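Local coordinates for putative uncharacterized protein lp_3323 (Lactobacillus plantarum, PDB 3DC7) that is of unknown function but belongs to the GDSL-like lipase/acylhydrolase family of the SGNH clan, so it probably hydrolyses ester bonds, at residues 24-29 / 83-88; 56-61 / 78-83. One frame throughout, in Å; residues are numbered along the deposited sequence.

Contact 1: residues 24-29 / 83-88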
loop_
_atom_site.group_PDB
_atom_site.type_symbol
_atom_site.label_atom_id
_atom_site.label_comp_id
_atom_site.label_asym_id
_atom_site.label_seq_id
_atom_site.Cartn_x
_atom_site.Cartn_y
_atom_site.Cartn_z
ATOM N N PRO A 24 12.799 -19.570 -10.441
ATOM C CA PRO A 24 12.742 -18.771 -9.211
ATOM C C PRO A 24 13.800 -19.197 -8.203
ATOM O O PRO A 24 14.214 -20.362 -8.185
ATOM C CB PRO A 24 11.357 -19.081 -8.656
ATOM C CG PRO A 24 11.043 -20.456 -9.174
ATOM C CD PRO A 24 11.658 -20.499 -10.548
ATOM N N ALA A 25 14.230 -18.259 -7.369
ATOM C CA ALA A 25 15.124 -18.571 -6.265
ATOM C C ALA A 25 14.485 -18.048 -4.978
ATOM O O ALA A 25 14.057 -16.900 -4.903
ATOM C CB ALA A 25 16.483 -17.941 -6.491
ATOM N N TRP A 26 14.446 -18.900 -3.966
ATOM C CA TRP A 26 13.724 -18.623 -2.729
ATOM C C TRP A 26 14.695 -18.553 -1.561
ATOM O O TRP A 26 15.214 -19.573 -1.114
ATOM C CB TRP A 26 12.688 -19.723 -2.501
ATOM C CG TRP A 26 11.787 -19.956 -3.703
ATOM C CD1 TRP A 26 11.954 -20.898 -4.680
ATOM C CD2 TRP A 26 10.584 -19.245 -4.035
ATOM N NE1 TRP A 26 10.930 -20.822 -5.597
ATOM C CE2 TRP A 26 10.076 -19.815 -5.230
ATOM C CE3 TRP A 26 9.888 -18.179 -3.444
ATOM C CZ2 TRP A 26 8.909 -19.351 -5.849
ATOM C CZ3 TRP A 26 8.708 -17.720 -4.063
ATOM C CH2 TRP A 26 8.240 -18.306 -5.250
ATOM N N LEU A 27 14.958 -17.340 -1.084
ATOM C CA LEU A 27 15.880 -17.135 0.033
ATOM C C LEU A 27 15.098 -16.896 1.312
ATOM O O LEU A 27 14.295 -15.970 1.380
ATOM C CB LEU A 27 16.814 -15.955 -0.267
ATOM C CG LEU A 27 17.861 -15.536 0.772
ATOM C CD1 LEU A 27 18.912 -16.617 0.991
ATOM C CD2 LEU A 27 18.514 -14.196 0.375
ATOM N N GLY A 28 15.319 -17.727 2.327
ATOM C CA GLY A 28 14.583 -17.583 3.581
ATOM C C GLY A 28 15.006 -18.454 4.746
ATOM O O GLY A 28 16.126 -18.926 4.813
ATOM N N ASP A 29 14.077 -18.649 5.676
ATOM C CA ASP A 29 14.312 -19.421 6.886
ATOM C C ASP A 29 13.578 -20.765 6.804
ATOM O O ASP A 29 13.499 -21.350 5.724
ATOM C CB ASP A 29 13.954 -18.604 8.139
ATOM C CG ASP A 29 12.617 -17.847 8.008
ATOM O OD1 ASP A 29 11.587 -18.474 7.644
ATOM O OD2 ASP A 29 12.593 -16.618 8.285
ATOM N N ALA A 83 18.971 -16.870 -12.168
ATOM C CA ALA A 83 17.675 -16.763 -11.507
ATOM C C ALA A 83 16.821 -15.741 -12.253
ATOM O O ALA A 83 17.309 -14.662 -12.582
ATOM C CB ALA A 83 17.862 -16.333 -10.073
ATOM N N ASP A 84 15.566 -16.082 -12.544
ATOM C CA ASP A 84 14.677 -15.132 -13.227
ATOM C C ASP A 84 13.692 -14.449 -12.280
ATOM O O ASP A 84 12.929 -13.569 -12.698
ATOM C CB ASP A 84 13.960 -15.772 -14.432
ATOM C CG ASP A 84 12.811 -16.668 -14.034
ATOM O OD1 ASP A 84 12.733 -17.068 -12.856
ATOM O OD2 ASP A 84 11.982 -16.991 -14.911
ATOM N N PHE A 85 13.721 -14.864 -11.013
ATOM C CA PHE A 85 12.911 -14.280 -9.947
ATOM C C PHE A 85 13.600 -14.550 -8.618
ATOM O O PHE A 85 14.070 -15.664 -8.371
ATOM C CB PHE A 85 11.502 -14.890 -9.943
ATOM C CG PHE A 85 10.619 -14.419 -8.799
ATOM C CD1 PHE A 85 10.214 -13.082 -8.705
ATOM C CD2 PHE A 85 10.169 -15.321 -7.835
ATOM C CE1 PHE A 85 9.387 -12.651 -7.654
ATOM C CE2 PHE A 85 9.354 -14.908 -6.789
ATOM C CZ PHE A 85 8.950 -13.562 -6.700
ATOM N N ILE A 86 13.669 -13.533 -7.771
ATOM C CA ILE A 86 14.226 -13.695 -6.437
ATOM C C ILE A 86 13.247 -13.232 -5.369
ATOM O O ILE A 86 12.799 -12.084 -5.368
ATOM C CB ILE A 86 15.591 -12.969 -6.274
ATOM C CG1 ILE A 86 16.620 -13.566 -7.244
ATOM C CG2 ILE A 86 16.086 -13.070 -4.819
ATOM C CD1 ILE A 86 17.752 -12.608 -7.636
ATOM N N ALA A 87 12.930 -14.143 -4.463
ATOM C CA ALA A 87 12.096 -13.850 -3.316
ATOM C C ALA A 87 12.904 -13.990 -2.019
ATOM O O ALA A 87 13.654 -14.962 -1.835
ATOM C CB ALA A 87 10.905 -14.773 -3.302
ATOM N N VAL A 88 12.764 -13.005 -1.135
ATOM C CA VAL A 88 13.363 -13.072 0.196
ATOM C C VAL A 88 12.277 -13.074 1.259
ATOM O O VAL A 88 11.426 -12.182 1.301
ATOM C CB VAL A 88 14.360 -11.926 0.452
ATOM C CG1 VAL A 88 14.979 -12.046 1.851
ATOM C CG2 VAL A 88 15.433 -11.906 -0.637
#
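Leu27, Ala25 and Ala87 each lose more surface than any other residue where strands 24-28 and 85-88 run side by side in the central parallel sheet of an SGNH-hydrolase fold, their axes 4.7 Å apart and nearly parallel. The backbone ladder zigzags: Ala25 N gives to Phe85 O, Ala87 N to Ala25 O and Leu27 N to Ala87 O. The middle bond is nearly straight, 176° at the hydrogen, with Ala87 N 3.0 Å from Ala25 O.

On the face bearing Ala25, Leu27 and Val88, Leu27 turns CG away from its own backbone N (chi1 179°), and its CD2 lies alongside Val88 CG2 at 4.0 Å. Nearer the start of the strands, Ala25 CB meets Ala83 CB at 4.2 Å.

On the opposite face, which carries Trp26, Phe85 and Ala87, the methyl of Ala87 meets the indole, Ala87 CB lying 3.6 Å from Trp26 CE3. The six-membered ring of Trp26 also receives the edge of Phe85 in an offset T-shaped pair, planes at 75°. Ser55 OG holds the indole NE1 from outside the two strands, while Phe21 stacks on Phe85. Were Trp26 cut back to an alanine, Ala87 CB and the edge of Phe85 would probably lose the ring they pack on, and Ser55 its indole partner. Within the T-shaped pair the nearest atoms are Trp26 CH2 and Phe85 CE2, 3.9 Å apart.

Contact 2: residues 56-61 / 78-83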
loop_
_atom_site.group_PDB
_atom_site.type_symbol
_atom_site.label_atom_id
_atom_site.label_comp_id
_atom_site.label_asym_id
_atom_site.label_seq_id
_atom_site.Cartn_x
_atom_site.Cartn_y
_atom_site.Cartn_z
ATOM N N ASP A 56 15.076 -23.142 -7.027
ATOM C CA ASP A 56 16.187 -23.169 -6.074
ATOM C C ASP A 56 15.783 -22.747 -4.668
ATOM O O ASP A 56 15.353 -21.615 -4.431
ATOM C CB ASP A 56 17.354 -22.326 -6.581
ATOM C CG ASP A 56 17.935 -22.872 -7.877
ATOM O OD1 ASP A 56 17.796 -22.194 -8.917
ATOM O OD2 ASP A 56 18.509 -23.989 -7.870
ATOM N N ASN A 57 15.932 -23.681 -3.738
ATOM C CA ASN A 57 15.539 -23.484 -2.355
ATOM C C ASN A 57 16.752 -23.091 -1.520
ATOM O O ASN A 57 17.637 -23.920 -1.276
ATOM C CB ASN A 57 14.904 -24.769 -1.826
ATOM C CG ASN A 57 14.273 -24.603 -0.452
ATOM O OD1 ASN A 57 14.739 -23.820 0.373
ATOM N ND2 ASN A 57 13.225 -25.379 -0.188
ATOM N N LEU A 58 16.792 -21.828 -1.090
ATOM C CA LEU A 58 17.870 -21.332 -0.234
ATOM C C LEU A 58 17.367 -20.996 1.175
ATOM O O LEU A 58 17.742 -19.984 1.764
ATOM C CB LEU A 58 18.538 -20.116 -0.876
ATOM C CG LEU A 58 19.131 -20.451 -2.238
ATOM C CD1 LEU A 58 19.140 -19.245 -3.147
ATOM C CD2 LEU A 58 20.522 -21.040 -2.062
ATOM N N GLY A 59 16.506 -21.856 1.702
ATOM C CA GLY A 59 15.974 -21.682 3.047
ATOM C C GLY A 59 16.837 -22.467 4.014
ATOM O O GLY A 59 17.291 -23.567 3.699
ATOM N N ILE A 60 17.078 -21.889 5.183
ATOM C CA ILE A 60 17.816 -22.554 6.250
ATOM C C ILE A 60 17.036 -22.279 7.517
ATOM O O ILE A 60 16.770 -21.119 7.839
ATOM C CB ILE A 60 19.253 -21.996 6.390
ATOM C CG1 ILE A 60 20.067 -22.290 5.123
ATOM C CG2 ILE A 60 19.958 -22.581 7.624
ATOM C CD1 ILE A 60 21.559 -21.964 5.245
ATOM N N SER A 61 16.639 -23.346 8.205
ATOM C CA SER A 61 15.971 -23.270 9.492
ATOM C C SER A 61 16.712 -22.341 10.444
ATOM O O SER A 61 17.924 -22.470 10.630
ATOM C CB SER A 61 15.899 -24.665 10.107
ATOM O OG SER A 61 15.601 -24.602 11.506
ATOM N N ALA A 78 24.777 -17.072 -2.918
ATOM C CA ALA A 78 24.588 -18.426 -3.467
ATOM C C ALA A 78 23.413 -18.550 -4.447
ATOM O O ALA A 78 23.194 -19.621 -5.023
ATOM C CB ALA A 78 24.439 -19.454 -2.331
ATOM N N ILE A 79 22.648 -17.472 -4.613
ATOM C CA ILE A 79 21.568 -17.427 -5.606
ATOM C C ILE A 79 22.185 -17.652 -7.001
ATOM O O ILE A 79 23.195 -17.021 -7.345
ATOM C CB ILE A 79 20.747 -16.083 -5.517
ATOM C CG1 ILE A 79 19.977 -15.990 -4.187
ATOM C CG2 ILE A 79 19.781 -15.920 -6.684
ATOM C CD1 ILE A 79 19.464 -14.571 -3.856
ATOM N N PRO A 80 21.602 -18.578 -7.790
ATOM C CA PRO A 80 22.098 -18.875 -9.149
ATOM C C PRO A 80 22.162 -17.631 -10.033
ATOM O O PRO A 80 21.264 -16.773 -9.973
ATOM C CB PRO A 80 21.050 -19.837 -9.696
ATOM C CG PRO A 80 20.403 -20.430 -8.495
ATOM C CD PRO A 80 20.429 -19.403 -7.434
ATOM N N GLU A 81 23.210 -17.529 -10.846
ATOM C CA GLU A 81 23.408 -16.350 -11.708
ATOM C C GLU A 81 22.260 -16.098 -12.720
ATOM O O GLU A 81 21.982 -14.948 -13.085
ATOM C CB GLU A 81 24.784 -16.392 -12.389
ATOM C CG GLU A 81 25.844 -15.543 -11.658
ATOM C CD GLU A 81 27.173 -16.276 -11.390
ATOM O OE1 GLU A 81 27.600 -17.108 -12.231
ATOM O OE2 GLU A 81 27.801 -16.005 -10.330
ATOM N N ASP A 82 21.586 -17.165 -13.141
ATOM C CA ASP A 82 20.474 -17.040 -14.091
ATOM C C ASP A 82 19.081 -17.214 -13.448
ATOM O O ASP A 82 18.125 -17.647 -14.103
ATOM C CB ASP A 82 20.668 -18.003 -15.267
ATOM C CG ASP A 82 20.685 -19.453 -14.835
ATOM O OD1 ASP A 82 21.053 -19.736 -13.669
ATOM O OD2 ASP A 82 20.337 -20.317 -15.675
ATOM N N ALA A 83 18.971 -16.870 -12.168
ATOM C CA ALA A 83 17.675 -16.763 -11.507
ATOM C C ALA A 83 16.821 -15.741 -12.253
ATOM O O ALA A 83 17.309 -14.662 -12.582
ATOM C CB ALA A 83 17.862 -16.333 -10.073
#
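Leu58 reaches from strand 56-59 to the loop 78-83, and its two methyls carry the apolar part of the contact. The loop lies between helix 72-75 and strand 85-89, so the contact lays a connection of the alpha/beta fold against an edge strand of the central parallel sheet. The CA atoms of Leu58 and Ile79, the nearest pair, are 7.6 Å apart, too far for strand pairing; side chains bridge the distance.

Among the apolar contacts, Leu58 CD1 meets Ile79 CG1 at 3.5 Å, the two side chains crossing at about a right angle. The other branch, CD2, touches Ala78 CB at 4.2 Å. The first torsion of Leu58 (chi1 -60°, CG anti to the carbonyl carbon) aims the branch at the loop, where CD1 and CD2 fall on Ile79 and Ala78. Ile79 is buried and also packs on Ala25 of the next strand and on Trp127.

The polar-to-apolar contact is between Asp56 and Pro80, which approach from opposite directions. Carboxylate OD1 of Asp56 lies 3.2 Å from Pro80 CG, a close approach to a carbon and not a hydrogen bond. The same oxygen forms a salt bridge with Arg54, whose guanidinium also pairs with Asp82.

Between the atoms of the two segments, the hydrogen bonds stay within one segment or the other. Asn57 OD1 accepts from Gly59 N at 3.0 Å, an Asx turn where strand 56-59 ends. In the loop, Ala83 N to Pro80 O, 3.2 Å, closes a type I turn, and Pro80 O also accepts from Trp127 NE1.

Direct contact between strand and loop is thus apolar packing plus one close carboxylate-to-proline approach, while Arg54, between the carboxylates of Asp56 and Asp82, probably offsets their like charges and ties the two segments together indirectly.

Contact 1 is buried and joins two neighbouring strands of the sheet, whereas contact 2 lies nearer the surface and joins an edge strand to a loop. Strand 24-28 connects them: it pairs with 85-88 on one side and with 56-59 on the other, where Trp26 O lies 2.8 Å from Leu58 N. Contact 2 is nested within the chain loop closed by contact 1, and Ala83 belongs to both, ending the turn and leading into strand 85-88. Their chemistry follows their place: backbone hydrogen bonds and an aromatic pair in the interior, aliphatic contacts with carboxylates held by arginine toward solvent.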